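Ent-copalyl diphosphate synthase (Streptomyces platensis, PDB 5BP8) belongs to the class II terpene cyclases, a bacterial, predominantly helical protein of one chain, part of which is related to squalene-hopene cyclases. Local coordinates at residues 125-128 against 129-133; 247-251 against 252-256; 278-282 against 283-287; 405-408 against 409-413. One frame throughout, in Å; residues are numbered along the deposited sequence.

Contact 1: residues 125-128 against 129-133; sequences IGVE and FVAPS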
loop_
_atom_site.group_PDB
_atom_site.type_symbol
_atom_site.label_atom_id
_atom_site.label_comp_id
_atom_site.label_asym_id
_atom_site.label_seq_id
_atom_site.Cartn_x
_atom_site.Cartn_y
_atom_site.Cartn_z
ATOM N N ILE A 125 0.003 5.830 -6.298
ATOM C CA ILE A 125 0.837 5.215 -7.311
ATOM C C ILE A 125 0.118 5.160 -8.666
ATOM O O ILE A 125 -1.007 4.659 -8.767
ATOM C CB ILE A 125 1.298 3.821 -6.891
ATOM C CG1 ILE A 125 2.060 3.906 -5.559
ATOM C CG2 ILE A 125 2.211 3.243 -7.978
ATOM C CD1 ILE A 125 2.698 2.591 -5.113
ATOM N N GLY A 126 0.776 5.679 -9.699
ATOM C CA GLY A 126 0.202 5.658 -11.060
ATOM C C GLY A 126 -0.963 6.627 -11.316
ATOM O O GLY A 126 -1.655 6.523 -12.332
ATOM N N VAL A 127 -1.161 7.585 -10.423
ATOM C CA VAL A 127 -2.293 8.511 -10.531
ATOM C C VAL A 127 -2.334 9.284 -11.880
ATOM O O VAL A 127 -3.415 9.534 -12.424
ATOM C CB VAL A 127 -2.349 9.462 -9.332
ATOM C CG1 VAL A 127 -1.141 10.408 -9.271
ATOM C CG2 VAL A 127 -3.641 10.242 -9.352
ATOM N N GLU A 128 -1.158 9.598 -12.421
ATOM C CA GLU A 128 -1.035 10.268 -13.722
ATOM C C GLU A 128 -1.525 9.409 -14.889
ATOM O O GLU A 128 -1.693 9.929 -15.996
ATOM C CB GLU A 128 0.422 10.636 -13.996
ATOM C CG GLU A 128 1.015 11.561 -12.962
ATOM C CD GLU A 128 2.541 11.562 -13.019
ATOM O OE1 GLU A 128 3.170 10.499 -12.775
ATOM O OE2 GLU A 128 3.100 12.625 -13.326
ATOM N N PHE A 129 -1.705 8.116 -14.672
ATOM C CA PHE A 129 -2.293 7.243 -15.687
ATOM C C PHE A 129 -3.729 6.919 -15.343
ATOM O O PHE A 129 -4.627 7.063 -16.172
ATOM C CB PHE A 129 -1.469 5.961 -15.844
ATOM C CG PHE A 129 -0.029 6.236 -16.195
ATOM C CD1 PHE A 129 0.299 6.647 -17.464
ATOM C CD2 PHE A 129 0.977 6.164 -15.231
ATOM C CE1 PHE A 129 1.620 6.946 -17.791
ATOM C CE2 PHE A 129 2.289 6.462 -15.544
ATOM C CZ PHE A 129 2.619 6.845 -16.826
ATOM N N VAL A 130 -3.922 6.459 -14.114
ATOM C CA VAL A 130 -5.202 5.963 -13.653
ATOM C C VAL A 130 -6.301 7.046 -13.737
ATOM O O VAL A 130 -7.397 6.800 -14.254
ATOM C CB VAL A 130 -5.031 5.507 -12.198
ATOM C CG1 VAL A 130 -6.361 5.243 -11.538
ATOM C CG2 VAL A 130 -4.167 4.245 -12.168
ATOM N N ALA A 131 -5.993 8.225 -13.230
ATOM C CA ALA A 131 -7.011 9.266 -13.105
ATOM C C ALA A 131 -7.481 9.807 -14.470
ATOM O O ALA A 131 -8.688 9.777 -14.750
ATOM C CB ALA A 131 -6.550 10.367 -12.174
ATOM N N PRO A 132 -6.540 10.174 -15.374
ATOM C CA PRO A 132 -7.045 10.612 -16.686
ATOM C C PRO A 132 -7.682 9.508 -17.490
ATOM O O PRO A 132 -8.610 9.760 -18.277
ATOM C CB PRO A 132 -5.813 11.145 -17.423
ATOM C CG PRO A 132 -4.641 10.812 -16.558
ATOM C CD PRO A 132 -5.097 10.424 -15.193
ATOM N N SER A 133 -7.191 8.282 -17.332
ATOM C CA SER A 133 -7.817 7.162 -17.999
ATOM C C SER A 133 -9.297 7.031 -17.650
ATOM O O SER A 133 -10.161 6.885 -18.522
ATOM C CB SER A 133 -7.074 5.871 -17.668
ATOM O OG SER A 133 -7.613 4.844 -18.456
#

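Contact 2: residues 247-251 against 252-256; sequences ARFGG and PVPSI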
loop_
_atom_site.group_PDB
_atom_site.type_symbol
_atom_site.label_atom_id
_atom_site.label_comp_id
_atom_site.label_asym_id
_atom_site.label_seq_id
_atom_site.Cartn_x
_atom_site.Cartn_y
_atom_site.Cartn_z
ATOM N N ALA A 247 -12.835 -14.771 -4.286
ATOM C CA ALA A 247 -13.404 -15.773 -3.394
ATOM C C ALA A 247 -12.947 -15.578 -1.969
ATOM O O ALA A 247 -13.725 -15.748 -1.017
ATOM C CB ALA A 247 -13.053 -17.174 -3.881
ATOM N N ARG A 248 -11.701 -15.144 -1.813
ATOM C CA ARG A 248 -11.141 -14.969 -0.508
ATOM C C ARG A 248 -11.959 -13.974 0.310
ATOM O O ARG A 248 -12.108 -14.140 1.520
ATOM C CB ARG A 248 -9.690 -14.497 -0.614
ATOM C CG ARG A 248 -9.008 -14.378 0.729
ATOM C CD ARG A 248 -7.527 -14.132 0.574
ATOM N NE ARG A 248 -6.856 -14.174 1.869
ATOM C CZ ARG A 248 -5.609 -13.766 2.068
ATOM N NH1 ARG A 248 -4.895 -13.235 1.072
ATOM N NH2 ARG A 248 -5.081 -13.862 3.277
ATOM N N PHE A 249 -12.520 -12.964 -0.353
ATOM C CA PHE A 249 -13.252 -11.901 0.343
ATOM C C PHE A 249 -14.734 -11.856 0.070
ATOM O O PHE A 249 -15.415 -10.925 0.508
ATOM C CB PHE A 249 -12.628 -10.545 -0.018
ATOM C CG PHE A 249 -11.170 -10.487 0.303
ATOM C CD1 PHE A 249 -10.757 -10.382 1.625
ATOM C CD2 PHE A 249 -10.218 -10.655 -0.696
ATOM C CE1 PHE A 249 -9.410 -10.348 1.948
ATOM C CE2 PHE A 249 -8.863 -10.627 -0.380
ATOM C CZ PHE A 249 -8.470 -10.480 0.953
ATOM N N GLY A 250 -15.237 -12.836 -0.652
ATOM C CA GLY A 250 -16.648 -12.871 -1.050
ATOM C C GLY A 250 -17.059 -11.840 -2.094
ATOM O O GLY A 250 -18.214 -11.381 -2.086
ATOM N N GLY A 251 -16.144 -11.496 -3.003
ATOM C CA GLY A 251 -16.452 -10.606 -4.143
ATOM C C GLY A 251 -15.479 -9.433 -4.299
ATOM O O GLY A 251 -14.813 -9.312 -5.331
ATOM N N PRO A 252 -15.432 -8.540 -3.301
ATOM C CA PRO A 252 -14.494 -7.411 -3.344
ATOM C C PRO A 252 -13.037 -7.866 -3.329
ATOM O O PRO A 252 -12.738 -9.001 -2.892
ATOM C CB PRO A 252 -14.844 -6.605 -2.087
ATOM C CG PRO A 252 -16.196 -7.070 -1.663
ATOM C CD PRO A 252 -16.307 -8.489 -2.116
ATOM N N VAL A 253 -12.140 -7.006 -3.820
ATOM C CA VAL A 253 -10.737 -7.380 -4.003
ATOM C C VAL A 253 -9.823 -6.228 -3.567
ATOM O O VAL A 253 -10.226 -5.056 -3.638
ATOM C CB VAL A 253 -10.460 -7.765 -5.460
ATOM C CG1 VAL A 253 -11.248 -9.024 -5.847
ATOM C CG2 VAL A 253 -10.809 -6.627 -6.405
ATOM N N PRO A 254 -8.606 -6.563 -3.122
ATOM C CA PRO A 254 -7.565 -5.574 -2.881
ATOM C C PRO A 254 -6.944 -5.119 -4.214
ATOM O O PRO A 254 -7.149 -5.759 -5.251
ATOM C CB PRO A 254 -6.542 -6.359 -2.095
ATOM C CG PRO A 254 -6.633 -7.737 -2.681
ATOM C CD PRO A 254 -8.113 -7.930 -2.855
ATOM N N SER A 255 -6.149 -4.062 -4.176
ATOM C CA SER A 255 -5.483 -3.539 -5.379
ATOM C C SER A 255 -4.103 -4.171 -5.634
ATOM O O SER A 255 -3.516 -4.004 -6.709
ATOM C CB SER A 255 -5.356 -2.016 -5.283
ATOM O OG SER A 255 -4.403 -1.623 -4.294
ATOM N N ILE A 256 -3.585 -4.866 -4.623
ATOM C CA ILE A 256 -2.297 -5.530 -4.702
ATOM C C ILE A 256 -2.381 -6.840 -3.943
ATOM O O ILE A 256 -2.805 -6.862 -2.774
ATOM C CB ILE A 256 -1.138 -4.619 -4.198
ATOM C CG1 ILE A 256 0.209 -5.326 -4.359
ATOM C CG2 ILE A 256 -1.370 -4.147 -2.784
ATOM C CD1 ILE A 256 1.401 -4.410 -4.129
#

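Contact 3: residues 278-282 against 283-287; sequences YEAPA and ALLDS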
loop_
_atom_site.group_PDB
_atom_site.type_symbol
_atom_site.label_atom_id
_atom_site.label_comp_id
_atom_site.label_asym_id
_atom_site.label_seq_id
_atom_site.Cartn_x
_atom_site.Cartn_y
_atom_site.Cartn_z
ATOM N N TYR A 278 10.675 -16.131 20.454
ATOM C CA TYR A 278 9.991 -17.000 19.518
ATOM C C TYR A 278 11.055 -17.610 18.657
ATOM O O TYR A 278 12.207 -17.147 18.647
ATOM C CB TYR A 278 9.032 -16.208 18.614
ATOM C CG TYR A 278 9.742 -15.136 17.851
ATOM C CD1 TYR A 278 10.292 -15.388 16.589
ATOM C CD2 TYR A 278 9.892 -13.874 18.394
ATOM C CE1 TYR A 278 10.959 -14.399 15.893
ATOM C CE2 TYR A 278 10.553 -12.879 17.709
ATOM C CZ TYR A 278 11.093 -13.147 16.469
ATOM O OH TYR A 278 11.749 -12.138 15.819
ATOM N N GLU A 279 10.658 -18.648 17.937
ATOM C CA GLU A 279 11.465 -19.226 16.888
ATOM C C GLU A 279 10.803 -18.890 15.538
ATOM O O GLU A 279 9.648 -19.279 15.284
ATOM C CB GLU A 279 11.559 -20.732 17.119
ATOM C CG GLU A 279 12.343 -21.498 16.073
ATOM C CD GLU A 279 13.828 -21.190 16.086
ATOM O OE1 GLU A 279 14.331 -20.610 17.076
ATOM O OE2 GLU A 279 14.501 -21.556 15.099
ATOM N N ALA A 280 11.515 -18.165 14.677
ATOM C CA ALA A 280 11.029 -17.913 13.315
ATOM C C ALA A 280 10.899 -19.241 12.596
ATOM O O ALA A 280 11.862 -20.035 12.573
ATOM C CB ALA A 280 11.966 -17.003 12.544
ATOM N N PRO A 281 9.705 -19.518 12.044
ATOM C CA PRO A 281 9.583 -20.724 11.256
ATOM C C PRO A 281 10.535 -20.658 10.065
ATOM O O PRO A 281 10.628 -19.626 9.379
ATOM C CB PRO A 281 8.116 -20.704 10.790
ATOM C CG PRO A 281 7.410 -19.864 11.790
ATOM C CD PRO A 281 8.404 -18.822 12.188
ATOM N N ALA A 282 11.247 -21.755 9.839
ATOM C CA ALA A 282 12.172 -21.854 8.724
ATOM C C ALA A 282 11.515 -21.520 7.396
ATOM O O ALA A 282 12.175 -20.994 6.513
ATOM C CB ALA A 282 12.762 -23.257 8.666
ATOM N N ALA A 283 10.236 -21.864 7.241
ATOM C CA ALA A 283 9.534 -21.634 5.997
ATOM C C ALA A 283 9.525 -20.152 5.616
ATOM O O ALA A 283 9.582 -19.845 4.427
ATOM C CB ALA A 283 8.100 -22.175 6.052
ATOM N N LEU A 284 9.456 -19.241 6.591
ATOM C CA LEU A 284 9.459 -17.809 6.253
ATOM C C LEU A 284 10.825 -17.412 5.741
ATOM O O LEU A 284 10.933 -16.703 4.745
ATOM C CB LEU A 284 9.091 -16.914 7.436
ATOM C CG LEU A 284 7.667 -17.061 7.965
ATOM C CD1 LEU A 284 7.412 -16.006 9.022
ATOM C CD2 LEU A 284 6.636 -16.990 6.848
ATOM N N LEU A 285 11.872 -17.879 6.425
ATOM C CA LEU A 285 13.219 -17.474 6.083
ATOM C C LEU A 285 13.598 -18.103 4.754
ATOM O O LEU A 285 14.250 -17.455 3.927
ATOM C CB LEU A 285 14.217 -17.856 7.187
ATOM C CG LEU A 285 13.896 -17.413 8.617
ATOM C CD1 LEU A 285 14.933 -17.908 9.617
ATOM C CD2 LEU A 285 13.784 -15.908 8.702
ATOM N N ASP A 286 13.172 -19.347 4.524
ATOM C CA ASP A 286 13.399 -19.991 3.217
ATOM C C ASP A 286 12.740 -19.269 2.046
ATOM O O ASP A 286 13.358 -19.155 0.978
ATOM C CB ASP A 286 12.911 -21.440 3.208
ATOM C CG ASP A 286 13.713 -22.348 4.127
ATOM O OD1 ASP A 286 14.850 -22.019 4.515
ATOM O OD2 ASP A 286 13.166 -23.415 4.444
ATOM N N SER A 287 11.489 -18.830 2.232
ATOM C CA SER A 287 10.745 -18.043 1.206
ATOM C C SER A 287 11.531 -16.793 0.847
ATOM O O SER A 287 11.755 -16.496 -0.316
ATOM C CB SER A 287 9.362 -17.626 1.737
ATOM O OG SER A 287 8.735 -16.670 0.894
#

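Contact 4: residues 405-408 against 409-413; sequences ATAC and CALAL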
loop_
_atom_site.group_PDB
_atom_site.type_symbol
_atom_site.label_atom_id
_atom_site.label_comp_id
_atom_site.label_asym_id
_atom_site.label_seq_id
_atom_site.Cartn_x
_atom_site.Cartn_y
_atom_site.Cartn_z
ATOM N N ALA A 405 6.082 7.269 8.623
ATOM C CA ALA A 405 7.362 7.839 8.152
ATOM C C ALA A 405 8.247 8.230 9.343
ATOM O O ALA A 405 9.462 7.901 9.384
ATOM C CB ALA A 405 7.113 9.029 7.254
ATOM N N THR A 406 7.618 8.823 10.354
ATOM C CA THR A 406 8.379 9.296 11.519
ATOM C C THR A 406 8.927 8.125 12.341
ATOM O O THR A 406 10.084 8.161 12.802
ATOM C CB THR A 406 7.525 10.230 12.392
ATOM O OG1 THR A 406 7.051 11.318 11.582
ATOM C CG2 THR A 406 8.371 10.828 13.535
ATOM N N ALA A 407 8.123 7.084 12.520
ATOM C CA ALA A 407 8.595 5.896 13.204
ATOM C C ALA A 407 9.748 5.259 12.444
ATOM O O ALA A 407 10.789 4.942 13.069
ATOM C CB ALA A 407 7.499 4.878 13.392
ATOM N N CYS A 408 9.592 5.077 11.130
ATOM C CA CYS A 408 10.652 4.430 10.331
ATOM C C CYS A 408 12.001 5.166 10.517
ATOM O O CYS A 408 13.023 4.540 10.809
ATOM C CB CYS A 408 10.318 4.395 8.855
ATOM S SG CYS A 408 9.013 3.185 8.445
ATOM N N CYS A 409 11.984 6.474 10.319
ATOM C CA CYS A 409 13.200 7.277 10.287
ATOM C C CYS A 409 13.815 7.434 11.647
ATOM O O CYS A 409 15.039 7.276 11.792
ATOM C CB CYS A 409 12.919 8.644 9.667
ATOM S SG CYS A 409 12.494 8.512 7.930
ATOM N N ALA A 410 13.001 7.730 12.654
ATOM C CA ALA A 410 13.543 7.904 14.022
ATOM C C ALA A 410 14.095 6.596 14.581
ATOM O O ALA A 410 15.113 6.608 15.285
ATOM C CB ALA A 410 12.502 8.463 14.959
ATOM N N LEU A 411 13.438 5.475 14.287
ATOM C CA LEU A 411 13.890 4.193 14.827
ATOM C C LEU A 411 15.166 3.698 14.159
ATOM O O LEU A 411 15.995 3.071 14.815
ATOM C CB LEU A 411 12.803 3.118 14.712
ATOM C CG LEU A 411 11.634 3.346 15.692
ATOM C CD1 LEU A 411 10.459 2.437 15.351
ATOM C CD2 LEU A 411 12.104 3.198 17.137
ATOM N N ALA A 412 15.313 3.974 12.865
ATOM C CA ALA A 412 16.532 3.649 12.137
ATOM C C ALA A 412 17.683 4.514 12.680
ATOM O O ALA A 412 18.779 4.000 12.959
ATOM C CB ALA A 412 16.334 3.901 10.653
ATOM N N LEU A 413 17.428 5.807 12.817
ATOM C CA LEU A 413 18.445 6.736 13.350
ATOM C C LEU A 413 18.816 6.462 14.806
ATOM O O LEU A 413 19.975 6.686 15.204
ATOM C CB LEU A 413 17.996 8.174 13.199
ATOM C CG LEU A 413 18.075 8.763 11.794
ATOM C CD1 LEU A 413 17.212 10.017 11.750
ATOM C CD2 LEU A 413 19.493 9.069 11.334
#

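Contact 1: residues 125-128 against 129-133
Gly126 meets Phe129 and Val130 at the start of helix 127-144, where it occupies the N-cap position. Its O receives two backbone N-H groups. Val130 N, 2.9 Å from Gly126 O, donates almost straight (N-H...O 177°) and lies nearly in line with the C=O bond, whereas Phe129 N, 2.8 Å from the same Gly126 O, stands above the carbonyl plane and donates at 153°. The next turn closes when Ala131 N reaches Val127 O at 3.0 Å.

The tight side is lined by apolar side chains, some of them resting on a carbonyl. Val127 turns CG2 anti to its N (the other branch, CG1, at chi1 65°), which brings CG2 to 4.1 Å from Ala131 CB; Val73 and Leu76 of helix 72-86 close over this side. Val130 CG2 lies 3.4 Å from Gly126 O, and the Phe129 ring rests obliquely beside that carbonyl, with Leu172 and Val176 of helix 171-179 packed on it.

The looser side is that of Glu128, which is partly exposed. It runs extended beyond CG, and its OE1 forms a salt bridge with Arg345; a bound sulfate ion lies about 5 Å from the side chain. Back on the buried side, Pro132 kinks the helix, since its N has no hydrogen to return to the preceding turn. Its ring takes that place instead, with CG 3.1 Å from Glu128 O and CD 3.4 Å from Val127 O.

Contact 2: residues 247-251 against 252-256
Phe249 and Pro254 cross at about a right angle where the chain leaves helix 237-249. The aromatic CE2 comes within 3.7 Å of Pro254 CD, and CD2 follows at 4.1 Å from Pro254 CD, so one side of the ring meets a single proline methylene obliquely. With CG beside the backbone N (chi1 -57°), the ring reaches forward along the chain that folds back past it. Arg248 CG covers one face of the ring, 3.9 Å above its plane and offset toward the rim.

The fold-back is made by Gly250 and Gly251. Gly250, at positive phi (71°), belongs to a Schellman motif, although its bond from Gly250 N to Ala247 O is weak at 3.3 Å. Gly251 has phi 129°, a value that suits a residue without a side chain, and Pro252 follows directly. Pro252 O then points at Phe249, 3.3 Å from CB.

No hydrogen bond joins 247-251 to 252-256. Gly251 O is bonded to Arg50, Val253 N to Thr34 OG1 and the Val253 backbone to that of Ser30, but Pro252 O is buried against Phe249 with no partner in the model. Between the segments, apolar contact and backbone shape hold the turn, probably leaving one carbonyl unsatisfied.

Contact 3: residues 278-282 against 283-287
Leu285 packs back on Ala280 across the first turn of helix 282-291, in the pattern of a hydrophobic staple: Pro281 is the N-cap, and the residue before it meets the fourth residue of the helix. Starting at the backbone, Leu285 CB passes 3.8 Å from Ala282 O. CG stands beside the backbone N (chi1 -52°), which carries the chain toward the helix start and sets CG 4.0 Å from Pro281 O. At the tip both methyls face Ala280 CB, CD1 at 4.3 Å and CD2 at 4.4 Å. Leu268 of helix 260-274 and the loop residues His320 and Arg322 also touch this buried leucine.

A second apolar pair, at a similar distance, joins Pro281 CD to Leu284 CD1 (4.4 Å); Val20 of helix 7-20 touches both residues. The backbone bonds of the first turn begin here. Leu284 N donates to Pro281 O from well above the carbonyl plane and is bent (N-H...O 141°), while Asp286 N reaches Ala282 O at 2.8 Å and is much straighter (166°).

Toward solvent, Ala282, Ala283 and Asp286 are exposed. The Asp286 carboxylate folds back over Ala282 O, with both oxygens near this fellow acceptor, a position probably made tolerable by the positive charge of Arg322. Asp286 OD1 is salt-bridged to Arg322 NH1, while Asp286 OD2 lies 3.3 Å from Ala282 O.

Contact 4: residues 405-408 against 409-413
Cys409 N donates to Ala405 O at 3.0 Å, the straightest (164°) of four successive i to i+4 bonds. Ala410 N follows to Thr406 O, Leu411 N to Ala407 O, and Ala412 N to Cys408 O at 3.1 Å. The N-H...O angle falls slightly along the series, reaching 154° in the last. Four i to i+4 bonds in a row, of nearly equal length, show an unbroken alpha-helix.

Just outside the backbone bonds, side chains lean on the same carbonyls. Leu411 does so most extensively: with CG beside the backbone N (chi1 -72°), both CB and CG lie 3.2 Å from Ala407 O, and CD1 continues alongside to 4.3 Å from Ala407 CB. Cys409 takes the same torsional setting, which turns SG back to 3.4 Å from Ala405 O. Ala410 CB approaches Thr406 O at 3.3 Å, and Ala412 CB sits 3.4 Å from Cys408 O.

Further out, small side chains admit neighbouring helices on several flanks. Ala407 and Ala410 meet helix 449-461, Thr406 and Ala410 meet helix 422-435, and Cys408 and Ala412 meet helix 349-365. Thr406 OG1 is bonded to Pro402 O and Trp394 N. All the touching residues are buried, as expected of a helix wrapped by others in the squalene-hopene cyclase C-terminal family, where helices probably pack as an alpha/alpha barrel.

Contacts 1 and 3 are both helix starts, but their places differ: contact 1 is mostly buried, with glycine at the N-cap position, whereas contact 3 has proline there and three exposed residues, its centre about 24 Å from the chain's centre, against about 16 Å for contact 1. Contact 2 is a helix exit without hydrogen bonds between its segments, and contact 4 an uninterrupted, wholly buried mid-helix. Helix 260-274 separates contacts 2 and 3 in the chain. Although contacts 1 and 2 do not touch, their nearest atoms are about 7 Å apart and both bond Asp497, through Ile125 and Ser255. Salt bridges to arginine mark the more open flanks of contacts 1 and 3.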